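Long-range contacts in nitroreductase family protein (Lactobacillus plantarum, PDB 4QLY), which is an FMN-dependent enone reductase that takes part in the saturation pathway by which the bacterium detoxifies polyunsaturated fatty acids: residues R26-N31 with D85-I90; Q74-F79 with S170-E175; A94-S99 with P185-P190. All blocks are in the same frame, centred on the assembly; numbering follows the deposited sequence.

Contact 1: residues R26-N31 with D85-I90. With FMN (flavin mononucleotide), chain E.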
loop_
_atom_site.group_PDB
_atom_site.type_symbol
_atom_site.label_atom_id
_atom_site.label_comp_id
_atom_site.label_asym_id
_atom_site.label_seq_id
_atom_site.Cartn_x
_atom_site.Cartn_y
_atom_site.Cartn_z
ATOM N N ARG A 26 -8.716 -17.834 -1.537
ATOM C CA ARG A 26 -10.010 -17.376 -2.030
ATOM C C ARG A 26 -11.147 -18.304 -1.612
ATOM O O ARG A 26 -12.316 -18.039 -1.879
ATOM C CB ARG A 26 -9.976 -17.229 -3.549
ATOM C CG ARG A 26 -8.983 -16.187 -4.057
ATOM C CD ARG A 26 -9.052 -16.032 -5.579
ATOM N NE ARG A 26 -8.212 -14.924 -6.038
ATOM C CZ ARG A 26 -6.922 -15.036 -6.361
ATOM N NH1 ARG A 26 -6.317 -16.211 -6.285
ATOM N NH2 ARG A 26 -6.231 -13.964 -6.750
ATOM N N GLN A 27 -10.784 -19.391 -0.948
ATOM C CA GLN A 27 -11.750 -20.333 -0.425
ATOM C C GLN A 27 -11.484 -20.527 1.044
ATOM O O GLN A 27 -10.451 -21.073 1.424
ATOM C CB GLN A 27 -11.677 -21.669 -1.173
ATOM C CG GLN A 27 -12.199 -21.609 -2.596
ATOM C CD GLN A 27 -13.686 -21.283 -2.654
ATOM O OE1 GLN A 27 -14.393 -21.358 -1.641
ATOM N NE2 GLN A 27 -14.174 -20.932 -3.841
ATOM N N PHE A 28 -12.414 -20.057 1.870
ATOM C CA PHE A 28 -12.253 -20.125 3.315
ATOM C C PHE A 28 -13.197 -21.174 3.920
ATOM O O PHE A 28 -14.199 -21.536 3.311
ATOM C CB PHE A 28 -12.507 -18.743 3.945
ATOM C CG PHE A 28 -11.650 -17.653 3.360
ATOM C CD1 PHE A 28 -10.318 -17.522 3.738
ATOM C CD2 PHE A 28 -12.159 -16.790 2.409
ATOM C CE1 PHE A 28 -9.506 -16.533 3.192
ATOM C CE2 PHE A 28 -11.348 -15.800 1.848
ATOM C CZ PHE A 28 -10.025 -15.674 2.249
ATOM N N ASP A 29 -12.839 -21.666 5.103
ATOM C CA ASP A 29 -13.703 -22.539 5.890
ATOM C C ASP A 29 -14.932 -21.768 6.356
ATOM O O ASP A 29 -14.830 -20.907 7.227
ATOM C CB ASP A 29 -12.934 -23.099 7.092
ATOM C CG ASP A 29 -13.725 -24.147 7.860
ATOM O OD1 ASP A 29 -14.965 -24.180 7.711
ATOM O OD2 ASP A 29 -13.104 -24.938 8.607
ATOM N N PRO A 30 -16.107 -22.103 5.797
ATOM C CA PRO A 30 -17.354 -21.362 6.041
ATOM C C PRO A 30 -17.850 -21.504 7.479
ATOM O O PRO A 30 -18.774 -20.799 7.888
ATOM C CB PRO A 30 -18.350 -22.005 5.064
ATOM C CG PRO A 30 -17.505 -22.855 4.119
ATOM C CD PRO A 30 -16.322 -23.272 4.928
ATOM N N ASN A 31 -17.225 -22.404 8.227
ATOM C CA ASN A 31 -17.650 -22.741 9.572
ATOM C C ASN A 31 -16.870 -21.971 10.626
ATOM O O ASN A 31 -17.312 -21.827 11.762
ATOM C CB ASN A 31 -17.509 -24.252 9.793
ATOM C CG ASN A 31 -18.494 -25.048 8.953
ATOM O OD1 ASN A 31 -19.699 -24.997 9.192
ATOM N ND2 ASN A 31 -17.989 -25.771 7.956
ATOM N N ASP A 85 -18.588 -15.112 0.157
ATOM C CA ASP A 85 -19.506 -16.064 0.793
ATOM C C ASP A 85 -18.816 -16.892 1.873
ATOM O O ASP A 85 -19.399 -17.181 2.914
ATOM C CB ASP A 85 -20.127 -17.007 -0.250
ATOM C CG ASP A 85 -20.991 -16.273 -1.250
ATOM O OD1 ASP A 85 -21.515 -15.181 -0.912
ATOM O OD2 ASP A 85 -21.147 -16.781 -2.372
ATOM N N SER A 86 -17.564 -17.262 1.639
ATOM C CA SER A 86 -16.889 -18.194 2.544
ATOM C C SER A 86 -16.083 -17.539 3.664
ATOM O O SER A 86 -15.764 -18.191 4.655
ATOM C CB SER A 86 -15.974 -19.110 1.733
ATOM O OG SER A 86 -14.982 -18.356 1.053
ATOM N N ALA A 87 -15.727 -16.265 3.505
ATOM C CA ALA A 87 -14.854 -15.601 4.473
ATOM C C ALA A 87 -15.522 -15.450 5.842
ATOM O O ALA A 87 -16.745 -15.291 5.930
ATOM C CB ALA A 87 -14.419 -14.232 3.945
ATOM N N SER A 88 -14.719 -15.535 6.903
ATOM C CA SER A 88 -15.193 -15.235 8.251
ATOM C C SER A 88 -15.585 -13.774 8.345
ATOM O O SER A 88 -16.571 -13.430 8.986
ATOM C CB SER A 88 -14.128 -15.540 9.306
ATOM O OG SER A 88 -13.554 -16.812 9.105
ATOM N N ALA A 89 -14.788 -12.912 7.717
ATOM C CA ALA A 89 -15.095 -11.483 7.656
ATOM C C ALA A 89 -14.518 -10.848 6.408
ATOM O O ALA A 89 -13.490 -11.299 5.897
ATOM C CB ALA A 89 -14.564 -10.773 8.883
ATOM N N ILE A 90 -15.168 -9.800 5.914
ATOM C CA ILE A 90 -14.507 -8.949 4.941
ATOM C C ILE A 90 -14.350 -7.557 5.548
ATOM O O ILE A 90 -15.294 -6.985 6.092
ATOM C CB ILE A 90 -15.261 -8.847 3.592
ATOM C CG1 ILE A 90 -15.408 -10.230 2.919
ATOM C CG2 ILE A 90 -14.538 -7.880 2.665
ATOM C CD1 ILE A 90 -16.710 -10.950 3.268
HETATM N N1 FMN E . -7.998 -11.271 -6.569
HETATM C C2 FMN E . -9.259 -11.657 -6.994
HETATM O O2 FMN E . -9.523 -12.848 -7.079
HETATM N N3 FMN E . -10.223 -10.731 -7.324
HETATM C C4 FMN E . -9.941 -9.387 -7.225
HETATM O O4 FMN E . -10.807 -8.545 -7.513
HETATM C C4A FMN E . -8.674 -8.995 -6.795
HETATM N N5 FMN E . -8.388 -7.654 -6.687
HETATM C C5A FMN E . -7.153 -7.248 -6.237
HETATM C C6 FMN E . -6.926 -5.886 -6.122
HETATM C C7 FMN E . -5.702 -5.430 -5.676
HETATM C C7M FMN E . -5.458 -3.953 -5.571
HETATM C C8 FMN E . -4.710 -6.334 -5.333
HETATM C C8M FMN E . -3.388 -5.796 -4.850
HETATM C C9 FMN E . -4.939 -7.710 -5.441
HETATM C C9A FMN E . -6.173 -8.181 -5.898
HETATM N N10 FMN E . -6.454 -9.547 -6.022
HETATM C C10 FMN E . -7.703 -9.935 -6.464
HETATM C "C1'" FMN E . -5.444 -10.624 -5.689
HETATM C "C2'" FMN E . -4.400 -10.776 -6.834
HETATM O "O2'" FMN E . -4.906 -11.460 -7.963
HETATM C "C3'" FMN E . -3.139 -11.526 -6.403
HETATM O "O3'" FMN E . -2.535 -10.775 -5.380
HETATM C "C4'" FMN E . -2.080 -11.712 -7.511
HETATM O "O4'" FMN E . -2.512 -12.585 -8.531
HETATM C "C5'" FMN E . -0.822 -12.293 -6.883
HETATM O "O5'" FMN E . -1.182 -13.512 -6.277
HETATM P P FMN E . -0.883 -13.807 -4.727
HETATM O O1P FMN E . -1.486 -15.142 -4.355
HETATM O O2P FMN E . 0.591 -13.796 -4.417
HETATM O O3P FMN E . -1.597 -12.738 -3.901
HETATM O O HOH W 1 -12.970 -18.830 7.562
#
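In the nitroreductase fold, the loop that runs from the FMN site toward helix 36-46 crosses the C-terminal end of helix 81-86, where Phe28 meets Ser86 and Ala87. Phe28 N donates a nearly straight hydrogen bond to Ser86 OG (3.2 Å, 165°). With OG set between its own N and carbonyl carbon (chi1 61°), Ser86 also bonds Pro82 O, one turn back in the helix. The Phe28 ring turns its CD2 edge to the same hydroxyl, near the ring plane, and CD2 lies 3.7 Å from Ala87 CB. Ala195 of strand 188-197 packs on both Phe28 and Ala87. Farther along, a water donates to Asp29 O (2.8 Å) and to Ser88 OG (2.6 Å), while Asp29 OD1 takes Asn31 N in an Asx turn (2.9 Å). The Arg26 side chain, extended from CG to NE, leaves this contact for the edge of the flavin pyrimidine, NE to FMN O2 at 2.7 Å and NH2 to FMN N1 at 3.2 Å, the latter in the guanidinium plane. Two bonds, to O2 and N1 about C2, limit the guanidinium's rotation. A positive charge beside N1 and O2 would be expected to stabilise negative charge on the reduced flavin.

Contact 2: residues Q74-F79 with S170-E175; sequences QAVMKF and SGIDFE. With FMN (flavin mononucleotide), chain E.
Beside the pyrimidine end of the flavin, in the FMN site, two loops join through one isolated beta bridge between Val76 and Ile172. Its backbone bonds run from Asp173 N to Ala75 O (2.7 Å, 170°) and from Met77 N to Gly171 O (3.2 Å). Gly171 O also accepts from Asn80 ND2. Met77 lays its side chain along Gly171: CG anti to the carbonyl carbon (chi1 -49°) and a bend at chi3 bring CE 3.5 Å from Gly171 CA, tighter than usual carbon packing. The same CE lies in plane at the edge of the Phe79 ring. That ring bridges loop and cofactor, with CZ 4.1 Å from Gly171 CA and CE2 3.5 Å from FMN N3. Gly171, whose CA is thus met by both Met77 CE and the Phe79 ring, is the centre of an inverse gamma turn. From this turn Ser170 N donates to FMN N5 (3.0 Å, 141°), and Gly171 N makes a weak bond to FMN O4 (3.0 Å). The bridge is consistent with steadying the turn whose amides reach the redox-active N5 and, weakly, O4, where they would be expected to polarise the flavin.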
loop_
_atom_site.group_PDB
_atom_site.type_symbol
_atom_site.label_atom_id
_atom_site.label_comp_id
_atom_site.label_asym_id
_atom_site.label_seq_id
_atom_site.Cartn_x
_atom_site.Cartn_y
_atom_site.Cartn_z
ATOM N N GLN A 74 -24.079 -6.716 -3.406
ATOM C CA GLN A 74 -24.757 -5.895 -4.406
ATOM C C GLN A 74 -23.803 -4.901 -5.068
ATOM O O GLN A 74 -24.152 -4.267 -6.065
ATOM C CB GLN A 74 -25.931 -5.135 -3.778
ATOM C CG GLN A 74 -26.945 -6.017 -3.073
ATOM C CD GLN A 74 -27.952 -5.201 -2.298
ATOM O OE1 GLN A 74 -27.864 -3.974 -2.245
ATOM N NE2 GLN A 74 -28.922 -5.877 -1.688
ATOM N N ALA A 75 -22.606 -4.749 -4.507
ATOM C CA ALA A 75 -21.601 -3.863 -5.099
ATOM C C ALA A 75 -20.306 -4.616 -5.437
ATOM O O ALA A 75 -19.287 -4.008 -5.775
ATOM C CB ALA A 75 -21.311 -2.684 -4.158
ATOM N N VAL A 76 -20.359 -5.942 -5.349
ATOM C CA VAL A 76 -19.209 -6.784 -5.643
ATOM C C VAL A 76 -19.482 -7.626 -6.886
ATOM O O VAL A 76 -20.562 -8.198 -7.028
ATOM C CB VAL A 76 -18.867 -7.720 -4.463
ATOM C CG1 VAL A 76 -17.740 -8.712 -4.849
ATOM C CG2 VAL A 76 -18.501 -6.914 -3.227
ATOM N N MET A 77 -18.512 -7.697 -7.788
ATOM C CA MET A 77 -18.674 -8.502 -8.995
ATOM C C MET A 77 -18.679 -9.994 -8.651
ATOM O O MET A 77 -17.976 -10.437 -7.732
ATOM C CB MET A 77 -17.582 -8.152 -10.004
ATOM C CG MET A 77 -17.476 -6.644 -10.189
ATOM S SD MET A 77 -16.636 -6.081 -11.670
ATOM C CE MET A 77 -15.059 -6.852 -11.458
ATOM N N LYS A 78 -19.483 -10.762 -9.393
ATOM C CA LYS A 78 -19.804 -12.135 -9.008
ATOM C C LYS A 78 -18.597 -13.047 -8.927
ATOM O O LYS A 78 -18.603 -13.999 -8.155
ATOM C CB LYS A 78 -20.827 -12.743 -9.977
ATOM C CG LYS A 78 -20.564 -12.460 -11.453
ATOM C CD LYS A 78 -21.162 -13.555 -12.340
ATOM C CE LYS A 78 -21.603 -12.990 -13.685
ATOM N NZ LYS A 78 -22.268 -14.013 -14.533
ATOM N N PHE A 79 -17.555 -12.766 -9.708
ATOM C CA PHE A 79 -16.388 -13.644 -9.696
ATOM C C PHE A 79 -15.634 -13.587 -8.358
ATOM O O PHE A 79 -14.831 -14.464 -8.065
ATOM C CB PHE A 79 -15.449 -13.325 -10.870
ATOM C CG PHE A 79 -14.500 -12.188 -10.626
ATOM C CD1 PHE A 79 -14.882 -10.880 -10.865
ATOM C CD2 PHE A 79 -13.206 -12.433 -10.196
ATOM C CE1 PHE A 79 -13.998 -9.843 -10.653
ATOM C CE2 PHE A 79 -12.323 -11.396 -9.986
ATOM C CZ PHE A 79 -12.719 -10.097 -10.215
ATOM N N SER A 170 -10.521 -5.810 -5.619
ATOM C CA SER A 170 -11.110 -4.533 -6.022
ATOM C C SER A 170 -12.034 -4.760 -7.203
ATOM O O SER A 170 -12.448 -3.820 -7.878
ATOM C CB SER A 170 -10.027 -3.489 -6.365
ATOM O OG SER A 170 -9.189 -3.927 -7.424
ATOM N N GLY A 171 -12.362 -6.025 -7.440
ATOM C CA GLY A 171 -13.294 -6.372 -8.493
ATOM C C GLY A 171 -14.678 -6.000 -8.015
ATOM O O GLY A 171 -15.445 -6.857 -7.576
ATOM N N ILE A 172 -14.994 -4.713 -8.077
ATOM C CA ILE A 172 -16.224 -4.211 -7.476
ATOM C C ILE A 172 -16.893 -3.167 -8.341
ATOM O O ILE A 172 -16.314 -2.672 -9.320
ATOM C CB ILE A 172 -15.987 -3.558 -6.079
ATOM C CG1 ILE A 172 -15.110 -2.308 -6.215
ATOM C CG2 ILE A 172 -15.407 -4.543 -5.083
ATOM C CD1 ILE A 172 -14.881 -1.575 -4.909
ATOM N N ASP A 173 -18.116 -2.832 -7.946
ATOM C CA ASP A 173 -18.858 -1.736 -8.541
ATOM C C ASP A 173 -18.448 -0.441 -7.858
ATOM O O ASP A 173 -18.976 -0.092 -6.804
ATOM C CB ASP A 173 -20.365 -1.969 -8.407
ATOM C CG ASP A 173 -21.179 -1.023 -9.263
ATOM O OD1 ASP A 173 -20.832 0.175 -9.318
ATOM O OD2 ASP A 173 -22.163 -1.477 -9.890
ATOM N N PHE A 174 -17.514 0.274 -8.472
ATOM C CA PHE A 174 -16.924 1.462 -7.859
ATOM C C PHE A 174 -17.902 2.606 -7.632
ATOM O O PHE A 174 -17.678 3.445 -6.762
ATOM C CB PHE A 174 -15.750 1.958 -8.701
ATOM C CG PHE A 174 -14.490 1.178 -8.479
ATOM C CD1 PHE A 174 -14.234 0.024 -9.211
ATOM C CD2 PHE A 174 -13.571 1.583 -7.523
ATOM C CE1 PHE A 174 -13.080 -0.707 -9.002
ATOM C CE2 PHE A 174 -12.410 0.852 -7.302
ATOM C CZ PHE A 174 -12.165 -0.297 -8.046
ATOM N N GLU A 175 -18.985 2.651 -8.397
ATOM C CA GLU A 175 -19.951 3.730 -8.216
ATOM C C GLU A 175 -21.006 3.346 -7.177
ATOM O O GLU A 175 -21.648 4.213 -6.582
ATOM C CB GLU A 175 -20.609 4.113 -9.552
ATOM C CG GLU A 175 -20.887 2.948 -10.491
ATOM C CD GLU A 175 -19.671 2.537 -11.318
ATOM O OE1 GLU A 175 -18.641 3.257 -11.277
ATOM O OE2 GLU A 175 -19.744 1.490 -12.001
HETATM N N1 FMN E . -7.998 -11.271 -6.569
HETATM C C2 FMN E . -9.259 -11.657 -6.994
HETATM O O2 FMN E . -9.523 -12.848 -7.079
HETATM N N3 FMN E . -10.223 -10.731 -7.324
HETATM C C4 FMN E . -9.941 -9.387 -7.225
HETATM O O4 FMN E . -10.807 -8.545 -7.513
HETATM C C4A FMN E . -8.674 -8.995 -6.795
HETATM N N5 FMN E . -8.388 -7.654 -6.687
HETATM C C5A FMN E . -7.153 -7.248 -6.237
HETATM C C6 FMN E . -6.926 -5.886 -6.122
HETATM C C7 FMN E . -5.702 -5.430 -5.676
HETATM C C7M FMN E . -5.458 -3.953 -5.571
HETATM C C8 FMN E . -4.710 -6.334 -5.333
HETATM C C8M FMN E . -3.388 -5.796 -4.850
HETATM C C9 FMN E . -4.939 -7.710 -5.441
HETATM C C9A FMN E . -6.173 -8.181 -5.898
HETATM N N10 FMN E . -6.454 -9.547 -6.022
HETATM C C10 FMN E . -7.703 -9.935 -6.464
HETATM C "C1'" FMN E . -5.444 -10.624 -5.689
HETATM C "C2'" FMN E . -4.400 -10.776 -6.834
HETATM O "O2'" FMN E . -4.906 -11.460 -7.963
HETATM C "C3'" FMN E . -3.139 -11.526 -6.403
HETATM O "O3'" FMN E . -2.535 -10.775 -5.380
HETATM C "C4'" FMN E . -2.080 -11.712 -7.511
HETATM O "O4'" FMN E . -2.512 -12.585 -8.531
HETATM C "C5'" FMN E . -0.822 -12.293 -6.883
HETATM O "O5'" FMN E . -1.182 -13.512 -6.277
HETATM P P FMN E . -0.883 -13.807 -4.727
HETATM O O1P FMN E . -1.486 -15.142 -4.355
HETATM O O2P FMN E . 0.591 -13.796 -4.417
HETATM O O3P FMN E . -1.597 -12.738 -3.901
#

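Contact 3: residues A94-S99 with P185-P190; sequences AGDTQS and PKRYVP
Strands 89-96 and 188-197, the two inner strands of the four-stranded antiparallel sheet of this nitroreductase, pair here at the end of one and the start of the other. Gly95 and Val189 form the hydrogen-bonded pair, Gly95 N to Val189 O at 2.7 Å and Val189 N to Gly95 O at 2.9 Å. Ala94 with Pro190 and Asp96 with Tyr188 are the non-hydrogen-bonded pairs beside it. Past the strand end, Thr97 grips Arg187 O with one backbone and one side-chain donor, N (3.0 Å) and OG1 (2.6 Å), a pincer made possible by OG1 standing between N and the carbonyl carbon (chi1 63°).

The charged contact is a side-on salt bridge. Arg187, fully extended, sends NE to Asp96 OD1 (2.8 Å) and NH2 to Asp96 OD2 (2.9 Å), with carboxylate and guanidinium planes 41° apart. Asp96 OD1 also receives Gln98 N in an Asx turn, from the opposite face of the carboxylate, so this oxygen is held from both faces. Tyr188 OH lies over the centre of one guanidinium face. Val102 of helix 99-113 touches both partners of the salt bridge.

Apolar packing differs between the two faces. On the face of Ala94, Asp96 and Tyr188, the Tyr188 ring lies obliquely to Ala94 CB and Asp96 CB, and one of its faces is met by Arg187 CG near the rim; Ile178 of helix 177-180 covers Ala94 and Tyr188. On the other face Val189 CG1 packs over Gly95, which has no side chain.

Beyond the strand ends come amide and water contacts. The Gln98 side chain crosses that of Arg187 at about a right angle, NE2 reaching 3.4 Å from Arg187 CB, and a water accepts from Gln98 NE2 while donating to Lys186 O at 2.6 Å.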
loop_
_atom_site.group_PDB
_atom_site.type_symbol
_atom_site.label_atom_id
_atom_site.label_comp_id
_atom_site.label_asym_id
_atom_site.label_seq_id
_atom_site.Cartn_x
_atom_site.Cartn_y
_atom_site.Cartn_z
ATOM N N ALA A 94 -12.080 1.903 2.755
ATOM C CA ALA A 94 -12.390 3.126 2.014
ATOM C C ALA A 94 -11.485 4.281 2.453
ATOM O O ALA A 94 -11.050 4.330 3.603
ATOM C CB ALA A 94 -13.858 3.504 2.205
ATOM N N GLY A 95 -11.237 5.224 1.548
ATOM C CA GLY A 95 -10.353 6.343 1.829
ATOM C C GLY A 95 -11.113 7.608 2.183
ATOM O O GLY A 95 -11.964 8.061 1.420
ATOM N N ASP A 96 -10.805 8.181 3.340
ATOM C CA ASP A 96 -11.480 9.396 3.803
ATOM C C ASP A 96 -10.823 10.630 3.214
ATOM O O ASP A 96 -9.765 11.036 3.679
ATOM C CB ASP A 96 -11.450 9.457 5.333
ATOM C CG ASP A 96 -12.148 10.692 5.905
ATOM O OD1 ASP A 96 -12.701 11.531 5.157
ATOM O OD2 ASP A 96 -12.153 10.798 7.138
ATOM N N THR A 97 -11.441 11.234 2.198
ATOM C CA THR A 97 -10.837 12.399 1.556
ATOM C C THR A 97 -11.039 13.692 2.348
ATOM O O THR A 97 -10.623 14.759 1.899
ATOM C CB THR A 97 -11.376 12.620 0.125
ATOM O OG1 THR A 97 -12.775 12.887 0.171
ATOM C CG2 THR A 97 -11.110 11.400 -0.755
ATOM N N GLN A 98 -11.667 13.590 3.518
ATOM C CA GLN A 98 -11.762 14.716 4.454
ATOM C C GLN A 98 -10.954 14.469 5.738
ATOM O O GLN A 98 -11.187 15.128 6.765
ATOM C CB GLN A 98 -13.229 14.996 4.824
ATOM C CG GLN A 98 -14.058 15.601 3.692
ATOM C CD GLN A 98 -15.553 15.597 4.008
ATOM O OE1 GLN A 98 -15.957 15.815 5.146
ATOM N NE2 GLN A 98 -16.371 15.341 2.998
ATOM N N SER A 99 -10.014 13.525 5.688
ATOM C CA SER A 99 -9.260 13.138 6.885
ATOM C C SER A 99 -8.448 14.288 7.462
ATOM O O SER A 99 -8.072 14.258 8.623
ATOM C CB SER A 99 -8.312 11.973 6.590
ATOM O OG SER A 99 -7.264 12.383 5.732
ATOM N N PRO A 185 -20.849 9.235 -0.151
ATOM C CA PRO A 185 -20.122 9.127 -1.421
ATOM C C PRO A 185 -19.365 10.401 -1.805
ATOM O O PRO A 185 -18.471 10.325 -2.645
ATOM C CB PRO A 185 -21.229 8.808 -2.435
ATOM C CG PRO A 185 -22.467 9.340 -1.833
ATOM C CD PRO A 185 -22.310 9.213 -0.341
ATOM N N LYS A 186 -19.685 11.542 -1.203
ATOM C CA LYS A 186 -18.922 12.743 -1.514
ATOM C C LYS A 186 -17.575 12.705 -0.771
ATOM O O LYS A 186 -16.620 13.364 -1.166
ATOM C CB LYS A 186 -19.734 14.018 -1.182
ATOM C CG LYS A 186 -19.811 14.414 0.293
ATOM C CD LYS A 186 -20.985 15.347 0.590
ATOM C CE LYS A 186 -21.813 14.922 1.808
ATOM N NZ LYS A 186 -23.028 15.743 2.026
ATOM N N ARG A 187 -17.494 11.885 0.271
ATOM C CA ARG A 187 -16.336 11.883 1.154
ATOM C C ARG A 187 -15.383 10.686 0.976
ATOM O O ARG A 187 -14.160 10.861 0.942
ATOM C CB ARG A 187 -16.815 11.948 2.607
ATOM C CG ARG A 187 -15.708 11.897 3.643
ATOM C CD ARG A 187 -16.276 12.123 5.029
ATOM N NE ARG A 187 -15.282 11.905 6.071
ATOM C CZ ARG A 187 -15.509 12.110 7.364
ATOM N NH1 ARG A 187 -16.706 12.535 7.761
ATOM N NH2 ARG A 187 -14.550 11.888 8.256
ATOM N N TYR A 188 -15.929 9.480 0.863
ATOM C CA TYR A 188 -15.103 8.269 0.847
ATOM C C TYR A 188 -14.896 7.671 -0.552
ATOM O O TYR A 188 -15.830 7.572 -1.348
ATOM C CB TYR A 188 -15.720 7.207 1.761
ATOM C CG TYR A 188 -15.840 7.621 3.212
ATOM C CD1 TYR A 188 -14.787 7.420 4.103
ATOM C CD2 TYR A 188 -17.006 8.211 3.695
ATOM C CE1 TYR A 188 -14.892 7.802 5.434
ATOM C CE2 TYR A 188 -17.116 8.593 5.019
ATOM C CZ TYR A 188 -16.061 8.385 5.882
ATOM O OH TYR A 188 -16.168 8.763 7.191
ATOM N N VAL A 189 -13.663 7.264 -0.836
ATOM C CA VAL A 189 -13.349 6.581 -2.084
ATOM C C VAL A 189 -13.113 5.091 -1.809
ATOM O O VAL A 189 -12.357 4.732 -0.906
ATOM C CB VAL A 189 -12.111 7.222 -2.791
ATOM C CG1 VAL A 189 -10.953 7.413 -1.829
ATOM C CG2 VAL A 189 -11.669 6.390 -3.989
ATOM N N PRO A 190 -13.776 4.213 -2.576
ATOM C CA PRO A 190 -13.594 2.768 -2.407
ATOM C C PRO A 190 -12.230 2.304 -2.929
ATOM O O PRO A 190 -11.825 2.690 -4.026
ATOM C CB PRO A 190 -14.737 2.185 -3.239
ATOM C CG PRO A 190 -14.915 3.183 -4.342
ATOM C CD PRO A 190 -14.714 4.519 -3.674
HETATM O O HOH W 2 -15.227 15.055 0.179
#

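Overall arrangement
Contacts 1 and 2 both reach the same FMN, with centres about 17 Å apart and no touch: contact 1 supplies a charged group at the pyrimidine edge, contact 2 backbone amides toward the central ring. Contact 3 lies closest to the middle of the chain, buries the most surface and makes no contact with the flavin. Contacts 1 and 3 share strand 89-96, entered near its start in one and left at its end in the other, about 27 Å between centres. Contacts 2 and 3 touch, as Ile172 and Phe174 pack on Pro190. All three are partly buried; strand pairing and a salt bridge mark contact 3, an isolated two-bond bridge contact 2, one bond to a helix-end serine contact 1.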